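PDB 7BXD: GDSL-like protein from Collinsella aerofaciens ATCC 25986, which probably acts as an acyl hydrolase, cleaving ester-linked acyl groups, as other members of the SGNH (GDSL-like) hydrolase superfamily do. Local coordinates for residues A[77-82]-A[87-92]; A[174-179]-A[196-201]; A[130-135]-A[188-193]. All coordinates share one frame; numbering follows the deposited sequence.

Contact 1 (A[77-82]-A[87-92])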
loop_
_atom_site.group_PDB
_atom_site.type_symbol
_atom_site.label_atom_id
_atom_site.label_comp_id
_atom_site.label_asym_id
_atom_site.label_seq_id
_atom_site.Cartn_x
_atom_site.Cartn_y
_atom_site.Cartn_z
ATOM N N ILE A 77 7.347 2.710 -3.796
ATOM C CA ILE A 77 7.229 4.020 -3.157
ATOM C C ILE A 77 8.361 4.934 -3.613
ATOM O O ILE A 77 8.131 6.096 -3.993
ATOM C CB ILE A 77 7.150 3.877 -1.628
ATOM C CG1 ILE A 77 5.782 3.263 -1.255
ATOM C CG2 ILE A 77 7.319 5.244 -0.924
ATOM C CD1 ILE A 77 5.552 3.061 0.238
ATOM N N ALA A 78 9.601 4.414 -3.609
ATOM C CA ALA A 78 10.781 5.225 -3.889
ATOM C C ALA A 78 11.131 5.279 -5.370
ATOM O O ALA A 78 10.855 4.347 -6.150
ATOM C CB ALA A 78 11.993 4.680 -3.156
ATOM N N ILE A 79 11.804 6.381 -5.745
ATOM C CA ILE A 79 12.354 6.512 -7.089
ATOM C C ILE A 79 13.499 5.533 -7.268
ATOM O O ILE A 79 14.334 5.368 -6.373
ATOM C CB ILE A 79 12.898 7.938 -7.322
ATOM C CG1 ILE A 79 11.832 8.986 -7.032
ATOM C CG2 ILE A 79 13.434 8.054 -8.747
ATOM C CD1 ILE A 79 12.334 10.423 -7.237
ATOM N N LYS A 80 13.579 4.928 -8.451
ATOM C CA LYS A 80 14.709 4.092 -8.848
ATOM C C LYS A 80 14.897 4.240 -10.355
ATOM O O LYS A 80 13.922 4.415 -11.089
ATOM C CB LYS A 80 14.492 2.618 -8.437
ATOM C CG LYS A 80 15.782 1.800 -8.382
ATOM C CD LYS A 80 15.562 0.389 -7.879
ATOM C CE LYS A 80 16.907 -0.318 -7.717
ATOM N NZ LYS A 80 16.863 -1.799 -7.825
ATOM N N ALA A 81 16.149 4.165 -10.818
ATOM C CA ALA A 81 16.423 4.563 -12.198
ATOM C C ALA A 81 15.784 3.654 -13.247
ATOM O O ALA A 81 15.724 4.047 -14.416
ATOM C CB ALA A 81 17.920 4.656 -12.432
ATOM N N ASP A 82 15.322 2.460 -12.872
ATOM C CA ASP A 82 14.778 1.503 -13.821
ATOM C C ASP A 82 13.302 1.714 -14.125
ATOM O O ASP A 82 12.770 1.024 -14.999
ATOM C CB ASP A 82 15.050 0.055 -13.369
ATOM C CG ASP A 82 14.398 -0.294 -12.043
ATOM O OD1 ASP A 82 14.049 0.618 -11.249
ATOM O OD2 ASP A 82 14.255 -1.516 -11.793
ATOM N N PHE A 87 5.669 5.986 -6.380
ATOM C CA PHE A 87 4.670 6.814 -5.708
ATOM C C PHE A 87 5.145 8.266 -5.679
ATOM O O PHE A 87 4.359 9.194 -5.863
ATOM C CB PHE A 87 4.392 6.348 -4.273
ATOM C CG PHE A 87 3.643 5.037 -4.109
ATOM C CD1 PHE A 87 3.992 3.850 -4.794
ATOM C CD2 PHE A 87 2.597 4.970 -3.183
ATOM C CE1 PHE A 87 3.313 2.636 -4.523
ATOM C CE2 PHE A 87 1.933 3.762 -2.925
ATOM C CZ PHE A 87 2.294 2.615 -3.572
ATOM N N VAL A 88 6.433 8.483 -5.396
ATOM C CA VAL A 88 6.967 9.843 -5.364
ATOM C C VAL A 88 6.707 10.538 -6.700
ATOM O O VAL A 88 6.277 11.693 -6.732
ATOM C CB VAL A 88 8.469 9.811 -5.023
ATOM C CG1 VAL A 88 9.138 11.167 -5.304
ATOM C CG2 VAL A 88 8.677 9.380 -3.562
ATOM N N GLU A 89 6.991 9.846 -7.821
ATOM C CA GLU A 89 6.829 10.447 -9.138
ATOM C C GLU A 89 5.363 10.644 -9.514
ATOM O O GLU A 89 5.031 11.584 -10.256
ATOM C CB GLU A 89 7.560 9.615 -10.181
ATOM C CG GLU A 89 9.074 9.759 -10.126
ATOM C CD GLU A 89 9.823 8.583 -10.737
ATOM O OE1 GLU A 89 9.589 7.421 -10.326
ATOM O OE2 GLU A 89 10.709 8.823 -11.613
ATOM N N ARG A 90 4.475 9.743 -9.051
ATOM C CA ARG A 90 3.062 9.792 -9.426
ATOM C C ARG A 90 2.258 10.788 -8.600
ATOM O O ARG A 90 1.136 11.134 -8.998
ATOM C CB ARG A 90 2.409 8.407 -9.272
ATOM C CG ARG A 90 2.876 7.402 -10.341
ATOM C CD ARG A 90 1.909 6.217 -10.368
ATOM N NE ARG A 90 2.149 5.427 -9.175
ATOM C CZ ARG A 90 1.246 4.927 -8.305
ATOM N NH1 ARG A 90 -0.074 5.130 -8.395
ATOM N NH2 ARG A 90 1.714 4.191 -7.322
ATOM N N LEU A 91 2.758 11.210 -7.426
ATOM C CA LEU A 91 1.885 11.906 -6.475
ATOM C C LEU A 91 1.246 13.165 -7.083
ATOM O O LEU A 91 0.052 13.436 -6.879
ATOM C CB LEU A 91 2.668 12.233 -5.204
ATOM C CG LEU A 91 1.939 13.096 -4.177
ATOM C CD1 LEU A 91 0.669 12.436 -3.691
ATOM C CD2 LEU A 91 2.889 13.368 -3.018
ATOM N N ASP A 92 2.034 13.983 -7.791
ATOM C CA ASP A 92 1.487 15.259 -8.224
ATOM C C ASP A 92 0.338 15.089 -9.203
ATOM O O ASP A 92 -0.475 16.021 -9.363
ATOM C CB ASP A 92 2.559 16.129 -8.895
ATOM C CG ASP A 92 2.172 17.611 -8.974
ATOM O OD1 ASP A 92 1.970 18.234 -7.901
ATOM O OD2 ASP A 92 2.103 18.164 -10.092
HETATM O O HOH W 1 11.208 5.275 -10.287
#
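F87, at the start of the helical segment 87-90, lays one face of its ring against I77: CG1 of I77 sits 3.9 Å from the centroid of the F87 ring and only 6° off its normal, a CH-pi contact over the middle of the ring. The I77 chi1 of -71°, with CG1 beside the backbone N, puts that branch over the ring. V88 N donates a backbone hydrogen bond to I77 O, 3.2 Å, and V88 CG1 packs 3.8 Å from I79 CD1, the two side chains crossing at about a right angle. E89 passes its carboxylate by I79, OE2 4.0 Å from I79 CG2, while E89 OE1 takes a hydrogen bond from S86 and another from a water that accepts from K80 N. NH2 of R90 lies over the opposite face of the F87 ring, toward its rim, so the ring is sandwiched between an aliphatic carbon and a guanidinium group. With an alanine at F87, I77 CG1 would probably lose the ring face it rests on and a gap would open beside the guanidinium. Apolar packing round I77 and F87, fastened by a backbone bond and faced by a guanidinium, thus gives way to a water-bridged polar edge at E89.

Contact 2 (A[174-179]-A[196-201])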
loop_
_atom_site.group_PDB
_atom_site.type_symbol
_atom_site.label_atom_id
_atom_site.label_comp_id
_atom_site.label_asym_id
_atom_site.label_seq_id
_atom_site.Cartn_x
_atom_site.Cartn_y
_atom_site.Cartn_z
ATOM N N LEU A 174 18.079 -7.500 3.266
ATOM C CA LEU A 174 17.021 -7.018 4.146
ATOM C C LEU A 174 15.777 -7.883 3.985
ATOM O O LEU A 174 15.490 -8.381 2.900
ATOM C CB LEU A 174 16.637 -5.563 3.818
ATOM C CG LEU A 174 17.758 -4.540 4.005
ATOM C CD1 LEU A 174 17.345 -3.203 3.443
ATOM C CD2 LEU A 174 18.082 -4.431 5.503
ATOM N N THR A 175 15.008 -8.032 5.066
ATOM C CA THR A 175 13.680 -8.640 4.931
ATOM C C THR A 175 12.619 -7.542 4.807
ATOM O O THR A 175 12.878 -6.335 4.982
ATOM C CB THR A 175 13.301 -9.540 6.110
ATOM O OG1 THR A 175 13.059 -8.687 7.218
ATOM C CG2 THR A 175 14.388 -10.583 6.453
ATOM N N GLN A 176 11.387 -7.964 4.510
ATOM C CA GLN A 176 10.322 -6.982 4.374
ATOM C C GLN A 176 10.081 -6.230 5.672
ATOM O O GLN A 176 9.660 -5.066 5.646
ATOM C CB GLN A 176 9.066 -7.691 3.904
ATOM C CG GLN A 176 7.941 -6.741 3.526
ATOM C CD GLN A 176 6.761 -7.446 2.861
ATOM O OE1 GLN A 176 6.945 -8.492 2.246
ATOM N NE2 GLN A 176 5.569 -6.871 2.938
ATOM N N ALA A 177 10.312 -6.882 6.811
ATOM C CA ALA A 177 10.110 -6.239 8.104
ATOM C C ALA A 177 10.937 -4.978 8.262
ATOM O O ALA A 177 10.494 -4.048 8.948
ATOM C CB ALA A 177 10.415 -7.212 9.243
ATOM N N ALA A 178 12.141 -4.907 7.655
ATOM C CA ALA A 178 12.944 -3.688 7.763
ATOM C C ALA A 178 12.224 -2.520 7.096
ATOM O O ALA A 178 12.309 -1.371 7.565
ATOM C CB ALA A 178 14.322 -3.906 7.125
ATOM N N TYR A 179 11.590 -2.774 5.937
ATOM C CA TYR A 179 10.841 -1.735 5.242
ATOM C C TYR A 179 9.600 -1.341 6.051
ATOM O O TYR A 179 9.268 -0.147 6.152
ATOM C CB TYR A 179 10.468 -2.196 3.819
ATOM C CG TYR A 179 11.675 -2.339 2.918
ATOM C CD1 TYR A 179 12.503 -3.475 3.003
ATOM C CD2 TYR A 179 12.013 -1.330 2.028
ATOM C CE1 TYR A 179 13.635 -3.583 2.206
ATOM C CE2 TYR A 179 13.164 -1.425 1.221
ATOM C CZ TYR A 179 13.972 -2.560 1.326
ATOM O OH TYR A 179 15.092 -2.714 0.546
ATOM N N ASP A 196 -2.097 -1.664 10.127
ATOM C CA ASP A 196 -0.948 -2.564 9.953
ATOM C C ASP A 196 -1.411 -3.849 9.267
ATOM O O ASP A 196 -1.581 -4.907 9.899
ATOM C CB ASP A 196 -0.267 -2.824 11.292
ATOM C CG ASP A 196 1.094 -3.477 11.135
ATOM O OD1 ASP A 196 1.479 -3.907 10.019
ATOM O OD2 ASP A 196 1.779 -3.597 12.172
ATOM N N LEU A 197 -1.625 -3.756 7.943
ATOM C CA LEU A 197 -2.007 -4.927 7.148
ATOM C C LEU A 197 -0.880 -5.948 7.038
ATOM O O LEU A 197 -1.166 -7.161 6.938
ATOM C CB LEU A 197 -2.458 -4.520 5.739
ATOM C CG LEU A 197 -3.734 -3.675 5.682
ATOM C CD1 LEU A 197 -4.048 -3.350 4.210
ATOM C CD2 LEU A 197 -4.929 -4.342 6.386
ATOM N N TYR A 198 0.377 -5.495 7.080
ATOM C CA TYR A 198 1.493 -6.438 7.162
ATOM C C TYR A 198 1.267 -7.447 8.280
ATOM O O TYR A 198 1.429 -8.662 8.090
ATOM C CB TYR A 198 2.786 -5.659 7.391
ATOM C CG TYR A 198 3.996 -6.548 7.589
ATOM C CD1 TYR A 198 4.635 -7.188 6.518
ATOM C CD2 TYR A 198 4.531 -6.733 8.878
ATOM C CE1 TYR A 198 5.780 -7.967 6.729
ATOM C CE2 TYR A 198 5.670 -7.493 9.088
ATOM C CZ TYR A 198 6.287 -8.130 8.021
ATOM O OH TYR A 198 7.386 -8.934 8.223
ATOM N N ALA A 199 0.920 -6.937 9.473
ATOM C CA ALA A 199 0.758 -7.798 10.640
ATOM C C ALA A 199 -0.638 -8.387 10.768
ATOM O O ALA A 199 -0.776 -9.443 11.405
ATOM C CB ALA A 199 1.070 -6.986 11.904
ATOM N N GLN A 200 -1.688 -7.732 10.222
ATOM C CA GLN A 200 -3.055 -8.070 10.635
ATOM C C GLN A 200 -4.074 -8.062 9.501
ATOM O O GLN A 200 -5.272 -7.904 9.755
ATOM C CB GLN A 200 -3.541 -7.141 11.732
ATOM C CG GLN A 200 -2.741 -7.263 13.020
ATOM C CD GLN A 200 -3.461 -6.684 14.212
ATOM O OE1 GLN A 200 -4.670 -6.447 14.174
ATOM N NE2 GLN A 200 -2.711 -6.398 15.266
ATOM N N SER A 201 -3.665 -8.292 8.258
ATOM C CA SER A 201 -4.673 -8.289 7.189
ATOM C C SER A 201 -5.707 -9.402 7.314
ATOM O O SER A 201 -6.804 -9.290 6.733
ATOM C CB SER A 201 -4.020 -8.427 5.834
ATOM O OG SER A 201 -3.474 -9.726 5.724
HETATM O O HOH W 2 9.879 -9.729 7.064
#
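Two helix starts in the alpha/beta SGNH-hydrolase domain face each other here, the first turn of helix 176-189 and the short helix 197-200 that follows strand 194-195, with the Y198 side chain spanning the gap. The backbones stay apart, the closest CA atoms being those of A177 and Y198 at 8.7 Å. Y198 reaches over because CG is anti to the backbone N (chi1 176°), which sends the ring away from its own helix toward Q176 and A177. Q176 meets the ring at its edge: NE2 lies 3.7 Å from Y198 CD1, near the ring plane, with the amide turned 51° from that plane. The two side chains run past each other in opposite directions. This amide is held from outside the pair, OE1 by S166 and NE2 by the carbonyl of C153, so its rotation is fixed independently of the tyrosine. Beyond Q176, the phenol oxygen of Y198 lies 3.6 Å from A177 CB. A water also bridges the two segments, accepting from A177 N at 2.9 Å and hydrogen-bonded to Y198 OH at 2.9 Å. Each start also carries an N-cap: T175 OG1 accepts a weak bond from A177 N, whereas D196 OD1 takes A199 N at 3.1 Å, from above the carboxylate plane. T151 hydrogen-bonds the same D196 oxygen and Y198 N, and K154 makes a cation-pi contact with the Y198 ring. Q176 also rests on V107 and F110 of helix 107-111, while L197 packs on R232 and I233 of helix 223-240, placing the pair between these two helices, beside the loop that leaves strand 146-150.

Contact 3 (A[130-135]-A[188-193])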
loop_
_atom_site.group_PDB
_atom_site.type_symbol
_atom_site.label_atom_id
_atom_site.label_comp_id
_atom_site.label_asym_id
_atom_site.label_seq_id
_atom_site.Cartn_x
_atom_site.Cartn_y
_atom_site.Cartn_z
ATOM N N ALA A 130 11.750 8.440 0.745
ATOM C CA ALA A 130 10.554 8.459 -0.077
ATOM C C ALA A 130 9.288 8.540 0.771
ATOM O O ALA A 130 8.336 9.262 0.414
ATOM C CB ALA A 130 10.535 7.229 -0.979
ATOM N N VAL A 131 9.219 7.762 1.861
ATOM C CA VAL A 131 8.054 7.847 2.737
ATOM C C VAL A 131 7.949 9.258 3.308
ATOM O O VAL A 131 6.864 9.849 3.382
ATOM C CB VAL A 131 8.078 6.765 3.833
ATOM C CG1 VAL A 131 6.869 6.923 4.786
ATOM C CG2 VAL A 131 8.060 5.364 3.212
ATOM N N ASP A 132 9.089 9.825 3.732
ATOM C CA ASP A 132 9.118 11.195 4.235
ATOM C C ASP A 132 8.591 12.170 3.185
ATOM O O ASP A 132 7.769 13.047 3.488
ATOM C CB ASP A 132 10.558 11.502 4.665
ATOM C CG ASP A 132 10.713 12.868 5.291
ATOM O OD1 ASP A 132 10.475 12.971 6.513
ATOM O OD2 ASP A 132 11.071 13.816 4.558
ATOM N N TYR A 133 9.067 12.038 1.945
ATOM C CA TYR A 133 8.569 12.901 0.865
ATOM C C TYR A 133 7.062 12.793 0.718
ATOM O O TYR A 133 6.375 13.808 0.544
ATOM C CB TYR A 133 9.252 12.545 -0.461
ATOM C CG TYR A 133 8.774 13.400 -1.600
ATOM C CD1 TYR A 133 7.665 13.011 -2.369
ATOM C CD2 TYR A 133 9.444 14.596 -1.925
ATOM C CE1 TYR A 133 7.218 13.793 -3.403
ATOM C CE2 TYR A 133 9.004 15.387 -2.966
ATOM C CZ TYR A 133 7.887 14.984 -3.696
ATOM O OH TYR A 133 7.442 15.793 -4.745
ATOM N N LEU A 134 6.529 11.567 0.694
ATOM C CA LEU A 134 5.088 11.424 0.489
ATOM C C LEU A 134 4.307 12.130 1.577
ATOM O O LEU A 134 3.316 12.812 1.297
ATOM C CB LEU A 134 4.669 9.956 0.439
ATOM C CG LEU A 134 5.099 9.118 -0.778
ATOM C CD1 LEU A 134 4.445 7.739 -0.640
ATOM C CD2 LEU A 134 4.690 9.775 -2.083
ATOM N N ILE A 135 4.707 11.974 2.847
ATOM C CA ILE A 135 3.916 12.580 3.908
ATOM C C ILE A 135 3.983 14.097 3.822
ATOM O O ILE A 135 2.951 14.785 3.915
ATOM C CB ILE A 135 4.353 12.065 5.293
ATOM C CG1 ILE A 135 4.014 10.561 5.399
ATOM C CG2 ILE A 135 3.681 12.894 6.406
ATOM C CD1 ILE A 135 4.689 9.843 6.543
ATOM N N ASP A 188 5.480 7.668 12.498
ATOM C CA ASP A 188 5.526 8.186 13.865
ATOM C C ASP A 188 6.026 9.631 13.899
ATOM O O ASP A 188 5.463 10.468 14.617
ATOM C CB ASP A 188 6.413 7.310 14.751
ATOM C CG ASP A 188 6.674 8.007 16.090
ATOM O OD1 ASP A 188 5.795 8.015 16.962
ATOM O OD2 ASP A 188 7.757 8.644 16.226
ATOM N N ARG A 189 7.074 9.941 13.137
ATOM C CA ARG A 189 7.603 11.303 13.124
ATOM C C ARG A 189 6.495 12.303 12.886
ATOM O O ARG A 189 6.473 13.372 13.521
ATOM C CB ARG A 189 8.695 11.434 12.062
ATOM C CG ARG A 189 9.041 12.851 11.661
ATOM C CD ARG A 189 9.790 13.612 12.646
ATOM N NE ARG A 189 10.261 14.857 12.018
ATOM C CZ ARG A 189 10.997 15.721 12.678
ATOM N NH1 ARG A 189 11.277 15.424 13.935
ATOM N NH2 ARG A 189 11.422 16.869 12.115
ATOM N N TYR A 190 5.599 11.999 11.939
ATOM C CA TYR A 190 4.552 12.917 11.514
ATOM C C TYR A 190 3.193 12.589 12.117
ATOM O O TYR A 190 2.175 13.105 11.646
ATOM C CB TYR A 190 4.484 12.954 9.985
ATOM C CG TYR A 190 5.776 13.479 9.393
ATOM C CD1 TYR A 190 6.147 14.825 9.553
ATOM C CD2 TYR A 190 6.624 12.644 8.659
ATOM C CE1 TYR A 190 7.312 15.308 8.985
ATOM C CE2 TYR A 190 7.806 13.131 8.100
ATOM C CZ TYR A 190 8.146 14.459 8.263
ATOM O OH TYR A 190 9.302 14.978 7.743
ATOM N N SER A 191 3.164 11.748 13.154
ATOM C CA SER A 191 1.930 11.415 13.858
ATOM C C SER A 191 0.855 10.814 12.934
ATOM O O SER A 191 -0.351 11.004 13.161
ATOM C CB SER A 191 1.377 12.632 14.620
ATOM O OG SER A 191 2.402 13.141 15.470
ATOM N N VAL A 192 1.266 10.046 11.921
ATOM C CA VAL A 192 0.332 9.532 10.915
ATOM C C VAL A 192 -0.323 8.224 11.349
ATOM O O VAL A 192 0.385 7.253 11.621
ATOM C CB VAL A 192 1.036 9.329 9.566
ATOM C CG1 VAL A 192 0.132 8.676 8.543
ATOM C CG2 VAL A 192 1.516 10.664 9.021
ATOM N N PRO A 193 -1.657 8.121 11.365
ATOM C CA PRO A 193 -2.300 6.834 11.662
ATOM C C PRO A 193 -1.905 5.748 10.665
ATOM O O PRO A 193 -1.743 6.005 9.463
ATOM C CB PRO A 193 -3.788 7.181 11.565
ATOM C CG PRO A 193 -3.868 8.652 11.819
ATOM C CD PRO A 193 -2.646 9.206 11.160
#
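The helical backbone of 130-135 approaches the chain at the end of helix 176-189 most closely at I135 and Y190, whose CA atoms are 7.6 Å apart. Y190 is the first residue to leave helical torsions, and S191 follows with positive phi. The Y190 side chain reaches D132: its OH donates to D132 OD1 at 2.6 Å, meeting the oxygen on the syn side, 29° out of the carboxylate plane. D132 gets there with CG anti to the backbone N (chi1 -176°); its carboxylate lies at the edge of the ring, turned 46° from the ring plane. The other oxygen, OD2, pairs with R136 in a salt bridge, so both ends of the carboxylate have partners. S191 is the C-prime residue of a Schellman motif, with S191 N bonded to D188 O at 3.0 Å and V192 N to C187 O, and this turn brings V192 round to face I135 beside Y190. CG2 of I135 touches Y190 CB at 3.7 Å and V192 CG2 at 4.1 Å, so that this one methyl packs on both the tyrosine and the valine. Over one face of the Y190 ring lies R189 CG, 3.7 Å above the plane. F149 of strand 146-150 touches both I135 and V192.

From the N terminus, contact 1 comes first and closes a short loop, its segments separated by four residues in the passage after strand 66-71. Contact 3 then opens on helix 127-141, and contact 2 opens within its span at the start of helix 176-189. Contact 3 closes at that helix's far end, tying it to helix 127-141, before contact 2 closes at 196-201, tying its start to helix 197-200; these two cross, while contact 1 stands in series with both. Contacts 1 and 3 touch: A130 packs on I77 and A78, and Y133 on V88, joining the loop and helix 87-90 to helix 127-141. Contact 2 adjoins contact 3 only along the chain and does not touch contact 1.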